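Local structure of terminal uridylyltransferase 1 (Trypanosoma brucei, 5HZD) at residues H414-L419 and G423-R428; S149-L154 and P173-H178. The protein catalyses the addition of uridines from UTP to the 3' ends of mitochondrial guide RNAs, ribosomal RNAs and some mRNAs during trypanosome RNA editing. One frame throughout, in Å; residues are numbered along the deposited sequence.

Interaction 1 (H414-L419 and G423-R428); sequences HNVISL and GITTKR
Thr425 meets Val416 through both backbone and side chain. Its carbonyl oxygen accepts a bond from Val416 N (Thr425 O to Val416 N 2.8 Å, 146° at the hydrogen), while its methyl CG2 lies against Val416 CB at 3.8 Å. A water bridges the same two residues, donating a hydrogen bond to Val416 O and accepting one from Thr425 N. With chi1 at -65°, the Thr425 hydroxyl stands beside its own backbone N and faces Ser418, whose CB is in van der Waals contact with Thr425 OG1 at 3.6 Å. The hydroxyl is hydrogen-bonded to Arg421 NH1 and to a second water, which lies within hydrogen-bonding distance of the carbonyl oxygens of Ser418 and Gly423 as well.

Lys427 closes the other end. Its backbone N makes a nearly straight bond to His414 O (2.8 Å, 174°), with the donor tilted from the carbonyl plane. The extended side chain then runs alongside residues 414 and 415: Lys427 CG passes 3.5 Å from His414 O and CE 3.7 Å from Asn415 O, while Val416 CG2 packs against the chain at Lys427 CG. Asn415 lays its side chain across the branch methyls of Ile424 and Thr426. Thr426 N-caps the short helix 427-430, its OG1 bonding to Met429 N.

The aliphatic part of Lys427 thus lines the hairpin, while NZ bonds to the carbonyl oxygens of Trp412, Tyr461 and Glu462. These three carbonyl dipoles could stabilise the buried ammonium group, tying this hairpin to the chain before and after it.

Interaction 2 (S149-L154 and P173-H178); sequences SITELL and PIIKHH
Thr151 OG1 is held by a hydrogen bond to Val147 O, one turn earlier in helix 143-156, and across the contact it meets the end of Ile175. The terminal methyl CD1 of Ile175 comes to 3.4 Å from Thr151 OG1. With chi1 at -62°, the hydroxyl lies beside its own backbone N, near enough to the helix backbone to reach Val147 while still bordering the isoleucine.

Ile175 is the strand residue that makes the contact. Its CD1 enters between Thr151 and Ile150, 3.7 Å from Ile150 CG2, the two isoleucines crossing at an angle. Leu154, one turn further along the helix, borders the same methyl more loosely, its CD1 at 4.5 Å from Ile175 CD1. No hydrogen bond joins the two segments; they meet by van der Waals packing, mostly of apolar groups. Phe289 against Ile150, Leu164 and Phe159 against Leu154, and Val147 against Ile175 extend this layer.

The axes of helix segment 149-154 and strand 174-177 approach to 9.6 Å at 30°, as expected for a helix lying on a sheet. Strand 174-177 sits between 285-288 and 164-167 in the five-stranded mixed sheet, and the neighbouring Lys176 forms a salt bridge with Asp286, probably important for catalysis. This alpha/beta layering belongs to the palm of the nucleotidyltransferase fold.

Interaction 2 comes first along the chain and lies in the palm, where helix 143-156 packs on the mixed sheet; interaction 1 follows much later, in the region of the Cid1 family poly(A) polymerases, within a small two-stranded hairpin. They share no helix, strand or sheet: their centres are 40 Å apart, on opposite sides of the chain's centre, and their nearest atoms about 24 Å. The side chain of Ile175 is about 7 Å from that of Asp286, probably important for catalysis; that of Ser418 is about 10 Å from that of the UTP-binding Tyr337 and bonds to Glu466 of the nucleotide recognition motif. This is consistent with one contact near the catalytic site and the other beside that motif.

Interaction 1 (H414-L419 and G423-R428)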
loop_
_atom_site.group_PDB
_atom_site.type_symbol
_atom_site.label_atom_id
_atom_site.label_comp_id
_atom_site.label_asym_id
_atom_site.label_seq_id
_atom_site.Cartn_x
_atom_site.Cartn_y
_atom_site.Cartn_z
ATOM N N HIS A 414 22.296 -4.798 18.653
ATOM C CA HIS A 414 22.574 -6.224 18.516
ATOM C C HIS A 414 21.459 -7.076 17.929
ATOM O O HIS A 414 21.721 -8.213 17.501
ATOM C CB HIS A 414 23.013 -6.810 19.854
ATOM C CG HIS A 414 24.281 -6.204 20.348
ATOM N ND1 HIS A 414 25.492 -6.430 19.729
ATOM C CD2 HIS A 414 24.522 -5.331 21.352
ATOM C CE1 HIS A 414 26.435 -5.745 20.355
ATOM N NE2 HIS A 414 25.872 -5.072 21.344
ATOM N N ASN A 415 20.233 -6.552 17.903
ATOM C CA ASN A 415 19.090 -7.348 17.479
ATOM C C ASN A 415 18.424 -6.818 16.217
ATOM O O ASN A 415 18.726 -5.729 15.755
ATOM C CB ASN A 415 18.060 -7.425 18.608
ATOM C CG ASN A 415 18.557 -8.246 19.799
ATOM O OD1 ASN A 415 19.488 -9.077 19.684
ATOM N ND2 ASN A 415 17.918 -8.041 20.951
ATOM N N VAL A 416 17.511 -7.609 15.682
ATOM C CA VAL A 416 16.865 -7.292 14.419
ATOM C C VAL A 416 15.367 -7.348 14.633
ATOM O O VAL A 416 14.860 -8.286 15.248
ATOM C CB VAL A 416 17.213 -8.377 13.380
ATOM C CG1 VAL A 416 16.456 -8.126 12.042
ATOM C CG2 VAL A 416 18.745 -8.475 13.172
ATOM N N ILE A 417 14.653 -6.357 14.113
ATOM C CA ILE A 417 13.177 -6.382 14.110
ATOM C C ILE A 417 12.756 -7.408 13.072
ATOM O O ILE A 417 12.995 -7.222 11.876
ATOM C CB ILE A 417 12.650 -4.983 13.761
ATOM C CG1 ILE A 417 13.099 -3.965 14.834
ATOM C CG2 ILE A 417 11.120 -4.981 13.659
ATOM C CD1 ILE A 417 12.683 -2.501 14.565
ATOM N N SER A 418 12.180 -8.525 13.505
ATOM C CA SER A 418 11.918 -9.607 12.570
ATOM C C SER A 418 10.687 -10.388 12.966
ATOM O O SER A 418 10.498 -10.724 14.148
ATOM C CB SER A 418 13.115 -10.574 12.504
ATOM O OG SER A 418 12.772 -11.642 11.623
ATOM N N LEU A 419 9.831 -10.645 11.975
ATOM C CA LEU A 419 8.649 -11.491 12.175
ATOM C C LEU A 419 8.917 -12.904 11.690
ATOM O O LEU A 419 8.020 -13.744 11.685
ATOM C CB LEU A 419 7.436 -10.910 11.420
ATOM C CG LEU A 419 7.098 -9.460 11.751
ATOM C CD1 LEU A 419 5.932 -9.045 10.853
ATOM C CD2 LEU A 419 6.752 -9.402 13.208
ATOM N N GLY A 423 10.873 -15.531 18.666
ATOM C CA GLY A 423 11.780 -15.052 19.689
ATOM C C GLY A 423 12.673 -13.943 19.182
ATOM O O GLY A 423 12.379 -13.314 18.176
ATOM N N ILE A 424 13.762 -13.694 19.890
ATOM C CA ILE A 424 14.705 -12.638 19.505
ATOM C C ILE A 424 15.543 -13.090 18.313
ATOM O O ILE A 424 16.060 -14.216 18.297
ATOM C CB ILE A 424 15.663 -12.316 20.672
ATOM C CG1 ILE A 424 14.907 -11.697 21.851
ATOM C CG2 ILE A 424 16.837 -11.404 20.215
ATOM C CD1 ILE A 424 14.200 -10.429 21.553
ATOM N N THR A 425 15.690 -12.201 17.323
ATOM C CA THR A 425 16.622 -12.424 16.212
ATOM C C THR A 425 17.836 -11.521 16.428
ATOM O O THR A 425 17.704 -10.296 16.499
ATOM C CB THR A 425 15.967 -12.010 14.879
ATOM O OG1 THR A 425 14.854 -12.868 14.628
ATOM C CG2 THR A 425 16.949 -12.161 13.727
ATOM N N THR A 426 19.025 -12.092 16.556
ATOM C CA THR A 426 20.209 -11.252 16.694
ATOM C C THR A 426 20.769 -10.938 15.308
ATOM O O THR A 426 20.487 -11.647 14.349
ATOM C CB THR A 426 21.292 -11.920 17.548
ATOM O OG1 THR A 426 21.805 -13.068 16.870
ATOM C CG2 THR A 426 20.722 -12.324 18.933
ATOM N N LYS A 427 21.530 -9.853 15.191
ATOM C CA LYS A 427 22.209 -9.560 13.930
ATOM C C LYS A 427 23.082 -10.720 13.484
ATOM O O LYS A 427 23.058 -11.094 12.297
ATOM C CB LYS A 427 23.030 -8.270 14.050
ATOM C CG LYS A 427 22.125 -7.038 14.226
ATOM C CD LYS A 427 22.944 -5.766 14.243
ATOM C CE LYS A 427 22.036 -4.561 14.638
ATOM N NZ LYS A 427 22.803 -3.267 14.587
ATOM N N ARG A 428 23.785 -11.333 14.440
ATOM C CA ARG A 428 24.678 -12.447 14.147
ATOM C C ARG A 428 23.902 -13.616 13.521
ATOM O O ARG A 428 24.407 -14.266 12.610
ATOM C CB ARG A 428 25.467 -12.863 15.393
ATOM C CG ARG A 428 26.410 -14.029 15.115
ATOM C CD ARG A 428 27.204 -14.380 16.358
ATOM N NE ARG A 428 28.129 -13.309 16.733
ATOM C CZ ARG A 428 29.401 -13.248 16.345
ATOM N NH1 ARG A 428 29.905 -14.195 15.564
ATOM N NH2 ARG A 428 30.167 -12.236 16.733
HETATM O O HOH W 1 24.246 -9.807 17.141
HETATM O O HOH W 2 14.122 -9.955 17.222
HETATM O O HOH W 3 12.593 -11.936 15.938
#

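Interaction 2 (S149-L154 and P173-H178)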
loop_
_atom_site.group_PDB
_atom_site.type_symbol
_atom_site.label_atom_id
_atom_site.label_comp_id
_atom_site.label_asym_id
_atom_site.label_seq_id
_atom_site.Cartn_x
_atom_site.Cartn_y
_atom_site.Cartn_z
ATOM N N SER A 149 1.504 -3.272 -23.872
ATOM C CA SER A 149 0.256 -3.883 -24.370
ATOM C C SER A 149 -0.960 -3.386 -23.628
ATOM O O SER A 149 -1.970 -2.998 -24.256
ATOM C CB SER A 149 0.328 -5.411 -24.258
ATOM O OG SER A 149 1.313 -5.918 -25.142
ATOM N N ILE A 150 -0.901 -3.382 -22.302
ATOM C CA ILE A 150 -2.072 -2.975 -21.528
ATOM C C ILE A 150 -2.309 -1.461 -21.611
ATOM O O ILE A 150 -3.457 -1.006 -21.631
ATOM C CB ILE A 150 -1.986 -3.505 -20.103
ATOM C CG1 ILE A 150 -2.087 -5.045 -20.175
ATOM C CG2 ILE A 150 -3.108 -2.941 -19.252
ATOM C CD1 ILE A 150 -1.697 -5.695 -18.903
ATOM N N THR A 151 -1.227 -0.680 -21.690
ATOM C CA THR A 151 -1.402 0.754 -21.925
ATOM C C THR A 151 -2.226 1.021 -23.179
ATOM O O THR A 151 -3.140 1.831 -23.139
ATOM C CB THR A 151 -0.067 1.464 -21.994
ATOM O OG1 THR A 151 0.559 1.295 -20.719
ATOM C CG2 THR A 151 -0.274 2.980 -22.212
ATOM N N GLU A 152 -1.942 0.295 -24.253
ATOM C CA GLU A 152 -2.658 0.518 -25.510
ATOM C C GLU A 152 -4.120 0.111 -25.400
ATOM O O GLU A 152 -4.997 0.795 -25.913
ATOM C CB GLU A 152 -1.990 -0.260 -26.644
ATOM C CG GLU A 152 -2.721 -0.176 -27.963
ATOM C CD GLU A 152 -2.623 1.196 -28.613
ATOM O OE1 GLU A 152 -1.895 2.078 -28.090
ATOM O OE2 GLU A 152 -3.298 1.400 -29.654
ATOM N N LEU A 153 -4.389 -0.994 -24.723
ATOM C CA LEU A 153 -5.789 -1.389 -24.514
ATOM C C LEU A 153 -6.560 -0.344 -23.710
ATOM O O LEU A 153 -7.735 -0.027 -24.020
ATOM C CB LEU A 153 -5.888 -2.762 -23.821
ATOM C CG LEU A 153 -5.418 -3.961 -24.644
ATOM C CD1 LEU A 153 -5.481 -5.253 -23.821
ATOM C CD2 LEU A 153 -6.235 -4.096 -25.945
ATOM N N LEU A 154 -5.927 0.205 -22.676
ATOM C CA LEU A 154 -6.565 1.252 -21.892
ATOM C C LEU A 154 -6.826 2.523 -22.719
ATOM O O LEU A 154 -7.902 3.091 -22.645
ATOM C CB LEU A 154 -5.731 1.560 -20.655
ATOM C CG LEU A 154 -5.693 0.439 -19.626
ATOM C CD1 LEU A 154 -4.543 0.702 -18.664
ATOM C CD2 LEU A 154 -7.048 0.322 -18.865
ATOM N N PRO A 173 8.558 -3.010 -13.854
ATOM C CA PRO A 173 7.738 -2.190 -14.753
ATOM C C PRO A 173 6.281 -2.194 -14.338
ATOM O O PRO A 173 5.735 -3.224 -13.931
ATOM C CB PRO A 173 7.874 -2.908 -16.098
ATOM C CG PRO A 173 9.201 -3.646 -15.974
ATOM C CD PRO A 173 9.194 -4.130 -14.565
ATOM N N ILE A 174 5.649 -1.028 -14.413
ATOM C CA ILE A 174 4.262 -0.878 -13.982
ATOM C C ILE A 174 3.570 0.134 -14.881
ATOM O O ILE A 174 4.211 0.802 -15.699
ATOM C CB ILE A 174 4.137 -0.396 -12.519
ATOM C CG1 ILE A 174 4.860 0.945 -12.337
ATOM C CG2 ILE A 174 4.718 -1.420 -11.553
ATOM C CD1 ILE A 174 4.492 1.627 -10.994
ATOM N N ILE A 175 2.245 0.201 -14.755
ATOM C CA ILE A 175 1.466 1.292 -15.324
ATOM C C ILE A 175 0.901 2.090 -14.168
ATOM O O ILE A 175 0.281 1.536 -13.279
ATOM C CB ILE A 175 0.268 0.760 -16.164
ATOM C CG1 ILE A 175 0.779 -0.024 -17.384
ATOM C CG2 ILE A 175 -0.592 1.959 -16.638
ATOM C CD1 ILE A 175 -0.345 -0.765 -18.129
ATOM N N LYS A 176 1.127 3.395 -14.161
ATOM C CA LYS A 176 0.516 4.251 -13.146
ATOM C C LYS A 176 -0.615 5.009 -13.782
ATOM O O LYS A 176 -0.465 5.590 -14.866
ATOM C CB LYS A 176 1.543 5.269 -12.618
ATOM C CG LYS A 176 2.552 4.644 -11.616
ATOM C CD LYS A 176 3.464 5.724 -11.020
ATOM C CE LYS A 176 2.732 6.528 -9.977
ATOM N NZ LYS A 176 2.651 5.708 -8.713
ATOM N N HIS A 177 -1.775 5.016 -13.133
ATOM C CA HIS A 177 -2.869 5.846 -13.589
ATOM C C HIS A 177 -3.113 6.979 -12.609
ATOM O O HIS A 177 -3.276 6.754 -11.401
ATOM C CB HIS A 177 -4.150 5.001 -13.754
ATOM C CG HIS A 177 -5.347 5.830 -14.094
ATOM N ND1 HIS A 177 -6.318 6.154 -13.166
ATOM C CD2 HIS A 177 -5.683 6.484 -15.237
ATOM C CE1 HIS A 177 -7.230 6.917 -13.747
ATOM N NE2 HIS A 177 -6.855 7.148 -14.994
ATOM N N HIS A 178 -3.073 8.205 -13.119
ATOM C CA HIS A 178 -3.272 9.401 -12.304
ATOM C C HIS A 178 -4.645 9.985 -12.626
ATOM O O HIS A 178 -4.855 10.541 -13.697
ATOM C CB HIS A 178 -2.214 10.455 -12.655
ATOM C CG HIS A 178 -0.803 9.974 -12.584
ATOM N ND1 HIS A 178 -0.060 10.026 -11.425
ATOM C CD2 HIS A 178 0.015 9.462 -13.539
ATOM C CE1 HIS A 178 1.152 9.547 -11.660
ATOM N NE2 HIS A 178 1.227 9.210 -12.938
#